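Local coordinates for protease lasA (Pseudomonas aeruginosa, PDB 3IT5), which is a secreted zinc metallopeptidase that cleaves the pentaglycine cross-links of staphylococcal peptidoglycan and takes part in the breakdown of host elastin, at residues A[10-15]-A[48-53]. Residues are numbered along the deposited sequence; the frame is centred on the assembly and turned at random.
Sequences PWRQGY and TYSVVA
Arg-12 lies across Val-52 and Ser-50, and its long side chain makes a different kind of contact at each end. Near the backbone, CG meets Val-52 CG1 at 3.9 Å, the two side chains crossing at about a right angle. Farther out, the extended chain carries the guanidinium beside Ser-50, whose OG lies over one face, 3.5 Å above the guanidinium plane and offset toward the rim. This is face contact, and the hydroxyl hydrogen-bonds with Lys-98 NZ instead. With CG1 of Val-52 anti to its own carbonyl carbon (chi1 -52°), the second methyl, CG2, turns toward the loop and lies 3.3 Å from Trp-11 O. Backbone polar groups complete the join. Val-52 N donates to Pro-10 O at 3.3 Å, fairly straight at hydrogen (157°) but arriving from above the carbonyl plane, while Val-51 CG1 packs against the same oxygen. A water bridges the next pair, accepting from Arg-12 N (2.9 Å) and donating to Ser-50 O (3.0 Å). The CB of Trp-11 touches Ser-50 O, and the indole ring stacks with Trp-17. Strand 50-52 pairs antiparallel with 98-102, and the contact illustrates how a loop without regular structure can dock on a strand through one direct backbone bond, one water and side-chain packing, here beside the large antiparallel sheet characteristic of the M23 metallopeptidase fold.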
loop_
_atom_site.group_PDB
_atom_site.type_symbol
_atom_site.label_atom_id
_atom_site.label_comp_id
_atom_site.label_asym_id
_atom_site.label_seq_id
_atom_site.Cartn_x
_atom_site.Cartn_y
_atom_site.Cartn_z
ATOM N N PRO A 10 -4.087 -1.955 -2.323
ATOM C CA PRO A 10 -4.801 -0.873 -1.624
ATOM C C PRO A 10 -5.389 0.230 -2.521
ATOM O O PRO A 10 -5.303 1.419 -2.187
ATOM C CB PRO A 10 -3.730 -0.309 -0.680
ATOM C CG PRO A 10 -2.454 -0.536 -1.403
ATOM C CD PRO A 10 -2.624 -1.833 -2.161
ATOM N N TRP A 11 -5.963 -0.166 -3.657
ATOM C CA TRP A 11 -6.810 0.724 -4.450
ATOM C C TRP A 11 -8.027 -0.030 -4.975
ATOM O O TRP A 11 -8.087 -1.256 -4.875
ATOM C CB TRP A 11 -6.039 1.403 -5.585
ATOM C CG TRP A 11 -5.283 0.490 -6.511
ATOM C CD1 TRP A 11 -5.762 -0.128 -7.633
ATOM C CD2 TRP A 11 -3.898 0.128 -6.415
ATOM N NE1 TRP A 11 -4.763 -0.861 -8.235
ATOM C CE2 TRP A 11 -3.609 -0.721 -7.507
ATOM C CE3 TRP A 11 -2.873 0.438 -5.507
ATOM C CZ2 TRP A 11 -2.339 -1.262 -7.720
ATOM C CZ3 TRP A 11 -1.608 -0.109 -5.717
ATOM C CH2 TRP A 11 -1.354 -0.947 -6.816
ATOM N N ARG A 12 -8.995 0.709 -5.510
ATOM C CA ARG A 12 -10.253 0.126 -5.972
ATOM C C ARG A 12 -10.057 -1.035 -6.943
ATOM O O ARG A 12 -9.231 -0.972 -7.853
ATOM C CB ARG A 12 -11.127 1.183 -6.636
ATOM C CG ARG A 12 -11.785 2.175 -5.694
ATOM C CD ARG A 12 -12.260 3.371 -6.497
ATOM N NE ARG A 12 -13.292 4.139 -5.805
ATOM C CZ ARG A 12 -13.997 5.122 -6.360
ATOM N NH1 ARG A 12 -13.792 5.465 -7.629
ATOM N NH2 ARG A 12 -14.917 5.760 -5.644
ATOM N N GLN A 13 -10.837 -2.090 -6.732
ATOM C CA GLN A 13 -10.870 -3.232 -7.634
ATOM C C GLN A 13 -11.264 -2.778 -9.043
ATOM O O GLN A 13 -12.152 -1.937 -9.205
ATOM C CB GLN A 13 -11.873 -4.252 -7.110
ATOM C CG GLN A 13 -11.541 -5.679 -7.459
ATOM C CD GLN A 13 -12.602 -6.642 -6.989
ATOM O OE1 GLN A 13 -12.551 -7.141 -5.864
ATOM N NE2 GLN A 13 -13.590 -6.896 -7.841
ATOM N N GLY A 14 -10.595 -3.326 -10.055
ATOM C CA GLY A 14 -10.887 -2.985 -11.452
ATOM C C GLY A 14 -10.049 -1.838 -11.996
ATOM O O GLY A 14 -10.145 -1.490 -13.180
ATOM N N TYR A 15 -9.224 -1.255 -11.130
ATOM C CA TYR A 15 -8.393 -0.110 -11.493
ATOM C C TYR A 15 -6.901 -0.422 -11.303
ATOM O O TYR A 15 -6.543 -1.412 -10.665
ATOM C CB TYR A 15 -8.839 1.142 -10.718
ATOM C CG TYR A 15 -10.293 1.510 -10.972
ATOM C CD1 TYR A 15 -10.642 2.437 -11.960
ATOM C CD2 TYR A 15 -11.320 0.911 -10.239
ATOM C CE1 TYR A 15 -11.987 2.764 -12.199
ATOM C CE2 TYR A 15 -12.656 1.227 -10.468
ATOM C CZ TYR A 15 -12.984 2.153 -11.445
ATOM O OH TYR A 15 -14.311 2.451 -11.659
ATOM N N THR A 48 -6.162 13.422 -7.262
ATOM C CA THR A 48 -5.766 12.222 -6.524
ATOM C C THR A 48 -6.903 11.208 -6.452
ATOM O O THR A 48 -8.068 11.544 -6.693
ATOM C CB THR A 48 -5.270 12.538 -5.097
ATOM O OG1 THR A 48 -6.369 12.958 -4.281
ATOM C CG2 THR A 48 -4.179 13.618 -5.112
ATOM N N TYR A 49 -6.558 9.975 -6.095
ATOM C CA TYR A 49 -7.483 8.859 -6.246
ATOM C C TYR A 49 -7.699 8.049 -4.969
ATOM O O TYR A 49 -7.045 8.287 -3.952
ATOM C CB TYR A 49 -7.056 7.996 -7.448
ATOM C CG TYR A 49 -7.161 8.770 -8.749
ATOM C CD1 TYR A 49 -8.355 8.792 -9.470
ATOM C CD2 TYR A 49 -6.079 9.516 -9.239
ATOM C CE1 TYR A 49 -8.471 9.515 -10.654
ATOM C CE2 TYR A 49 -6.185 10.249 -10.423
ATOM C CZ TYR A 49 -7.382 10.238 -11.124
ATOM O OH TYR A 49 -7.502 10.950 -12.294
ATOM N N SER A 50 -8.634 7.103 -5.031
ATOM C CA SER A 50 -9.136 6.424 -3.834
ATOM C C SER A 50 -8.210 5.327 -3.315
ATOM O O SER A 50 -7.821 4.421 -4.065
ATOM C CB SER A 50 -10.536 5.858 -4.098
ATOM O OG SER A 50 -11.416 6.889 -4.523
ATOM N N VAL A 51 -7.859 5.428 -2.031
ATOM C CA VAL A 51 -7.179 4.355 -1.308
ATOM C C VAL A 51 -8.224 3.498 -0.569
ATOM O O VAL A 51 -9.082 4.024 0.147
ATOM C CB VAL A 51 -6.140 4.904 -0.292
ATOM C CG1 VAL A 51 -5.475 3.760 0.479
ATOM C CG2 VAL A 51 -5.079 5.764 -0.991
ATOM N N VAL A 52 -8.152 2.184 -0.758
ATOM C CA VAL A 52 -9.074 1.261 -0.096
ATOM C C VAL A 52 -8.330 0.283 0.812
ATOM O O VAL A 52 -7.124 0.042 0.637
ATOM C CB VAL A 52 -9.963 0.470 -1.104
ATOM C CG1 VAL A 52 -10.671 1.411 -2.088
ATOM C CG2 VAL A 52 -9.144 -0.574 -1.850
ATOM N N ALA A 53 -9.060 -0.276 1.776
ATOM C CA ALA A 53 -8.527 -1.301 2.666
ATOM C C ALA A 53 -8.045 -2.511 1.874
ATOM O O ALA A 53 -8.755 -3.035 1.011
ATOM C CB ALA A 53 -9.573 -1.720 3.692
HETATM O O HOH W 1 -8.715 3.358 -6.711
#